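Local structure of calcium homeostasis modulator 1 (Oryzias latipes, 6LMT) at residues 49-52 with 53-57. The protein probably forms a large-pore, octameric membrane channel of the calcium homeostasis modulator family that passes ions and small molecules such as ATP. Numbering follows the deposited sequence.
Sequences YTYG and IGLLI. With Y01 (cholesterol hemisuccinate), chain J.
Tyr-51 OH is gripped by two hydrogen bonds, to Ser-40 N and to Gln-182 OE1 of the second subunit, and it also touches Leu-55 CD1 at 3.5 Å. Leu-55 CG lies over one face of the Tyr-51 ring and CD1 reaches CZ at 3.5 Å; the leucine packs as well on Trp-186 of the second subunit. Behind the side chains run three i to i+4 bonds of helix 48-70. Ile-53 N donates to Tyr-49 O over 2.9 Å with an N-H...O angle of 162°, Gly-54 N to Thr-50 O is more bent, and Leu-55 N to Tyr-51 O measures 3.1 Å. Each outer bond has a side-chain pair beside it. On the other flank Ile-53 CG1 sits over a face of the Tyr-49 ring, 3.8 Å from its centroid and 18° off the normal, which meets the criteria for a CH-pi contact. The ring gets there because its CG lies opposite the backbone N (chi1 -177°), while Ile-53 CG1 lies beside its own N. Past this pair runs the cholesterol hemisuccinate: its CAE is 3.6 Å from Ile-53 CD1, its CAS 3.6 Å from Tyr-49 OH and its CAB 3.5 Å from Leu-56 O. The chemistry therefore divides by side: the sterol meets a mixed surface, one methyl and two oxygens, through van der Waals contacts to its carbons, whereas Tyr-51 brings a doubly bonded hydroxyl to the subunit interface.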
# COMPACT_ATOMS: atom_id res chain seq x y z
N TYR A 49 42.05 -11.27 5.80
CA TYR A 49 41.79 -12.60 5.29
C TYR A 49 40.80 -13.35 6.16
O TYR A 49 39.87 -13.97 5.66
CB TYR A 49 43.10 -13.38 5.17
CG TYR A 49 42.91 -14.74 4.57
CD1 TYR A 49 42.79 -14.89 3.21
CD2 TYR A 49 42.80 -15.87 5.37
CE1 TYR A 49 42.59 -16.12 2.66
CE2 TYR A 49 42.58 -17.10 4.83
CZ TYR A 49 42.49 -17.22 3.48
OH TYR A 49 42.29 -18.46 2.93
N THR A 50 40.97 -13.29 7.48
CA THR A 50 40.09 -14.07 8.34
C THR A 50 38.71 -13.44 8.43
O THR A 50 37.73 -14.16 8.62
CB THR A 50 40.68 -14.22 9.74
OG1 THR A 50 40.68 -12.96 10.40
CG2 THR A 50 42.09 -14.68 9.63
N TYR A 51 38.61 -12.13 8.26
CA TYR A 51 37.31 -11.51 8.22
C TYR A 51 36.58 -11.85 6.92
O TYR A 51 35.41 -12.22 6.95
CB TYR A 51 37.44 -10.00 8.37
CG TYR A 51 36.11 -9.31 8.39
CD1 TYR A 51 35.31 -9.33 9.52
CD2 TYR A 51 35.63 -8.67 7.27
CE1 TYR A 51 34.10 -8.72 9.54
CE2 TYR A 51 34.41 -8.08 7.27
CZ TYR A 51 33.66 -8.10 8.42
OH TYR A 51 32.44 -7.49 8.42
N GLY A 52 37.27 -11.73 5.79
CA GLY A 52 36.63 -11.96 4.51
C GLY A 52 36.30 -13.42 4.26
O GLY A 52 35.25 -13.73 3.72
N ILE A 53 37.18 -14.32 4.67
CA ILE A 53 36.91 -15.73 4.49
C ILE A 53 36.02 -16.26 5.60
O ILE A 53 35.22 -17.18 5.39
CB ILE A 53 38.24 -16.50 4.35
CG1 ILE A 53 39.02 -15.94 3.17
CG2 ILE A 53 38.05 -17.95 4.10
CD1 ILE A 53 38.27 -15.95 1.89
N GLY A 54 36.07 -15.65 6.79
CA GLY A 54 35.17 -16.03 7.85
C GLY A 54 33.72 -15.69 7.58
O GLY A 54 32.83 -16.42 7.99
N LEU A 55 33.47 -14.60 6.86
CA LEU A 55 32.10 -14.31 6.46
C LEU A 55 31.61 -15.16 5.32
O LEU A 55 30.42 -15.12 5.00
CB LEU A 55 31.95 -12.85 6.08
CG LEU A 55 31.85 -11.94 7.29
CD1 LEU A 55 31.76 -10.57 6.80
CD2 LEU A 55 30.62 -12.29 8.09
N LEU A 56 32.47 -15.94 4.71
CA LEU A 56 32.07 -16.88 3.71
C LEU A 56 31.91 -18.28 4.28
O LEU A 56 31.21 -19.10 3.69
CB LEU A 56 33.11 -16.84 2.59
CG LEU A 56 32.96 -17.55 1.27
CD1 LEU A 56 31.77 -17.03 0.54
CD2 LEU A 56 34.20 -17.23 0.52
N ILE A 57 32.49 -18.56 5.44
CA ILE A 57 32.50 -19.89 6.04
C ILE A 57 31.57 -19.99 7.25
O ILE A 57 30.76 -20.90 7.33
CB ILE A 57 33.94 -20.32 6.40
CG1 ILE A 57 34.73 -20.60 5.14
CG2 ILE A 57 33.96 -21.52 7.30
CD1 ILE A 57 36.16 -20.85 5.40
CAA Y01 J . 33.06 -23.83 0.67
CBA Y01 J . 32.50 -22.48 0.27
CAB Y01 J . 32.02 -21.72 1.50
CAN Y01 J . 33.52 -21.67 -0.52
CAJ Y01 J . 34.80 -21.33 0.21
CAO Y01 J . 35.93 -21.03 -0.74
CBB Y01 J . 37.26 -20.61 -0.10
CAC Y01 J . 37.55 -21.47 1.13
CBE Y01 J . 38.39 -20.66 -1.16
CAP Y01 J . 37.92 -20.10 -2.53
CAQ Y01 J . 39.04 -19.18 -3.04
CBG Y01 J . 40.27 -19.74 -2.34
CBI Y01 J . 39.77 -19.98 -0.90
CAE Y01 J . 39.56 -18.66 -0.14
CAU Y01 J . 40.87 -20.81 -0.23
CAS Y01 J . 42.23 -20.10 -0.25
CBF Y01 J . 42.70 -19.66 -1.65
CBD Y01 J . 41.56 -18.95 -2.41
CAK Y01 J . 41.98 -18.71 -3.86
CAI Y01 J . 43.30 -18.00 -3.90
CAZ Y01 J . 44.14 -17.96 -2.88
CAV Y01 J . 45.40 -17.13 -2.96
CBH Y01 J . 43.99 -18.78 -1.61
CAD Y01 J . 43.96 -17.82 -0.41
CAT Y01 J . 45.26 -19.66 -1.51
CAR Y01 J . 46.56 -18.85 -1.62
CBC Y01 J . 46.62 -18.02 -2.87
OAW Y01 J . 47.80 -17.15 -2.84
CAY Y01 J . 48.16 -16.53 -3.96
OAG Y01 J . 47.80 -16.84 -5.06
CAM Y01 J . 49.07 -15.36 -3.69
CAL Y01 J . 49.35 -14.51 -4.92
CAX Y01 J . 50.28 -13.33 -4.69
OAH Y01 J . 50.76 -13.17 -3.55
OAF Y01 J . 50.52 -12.58 -5.65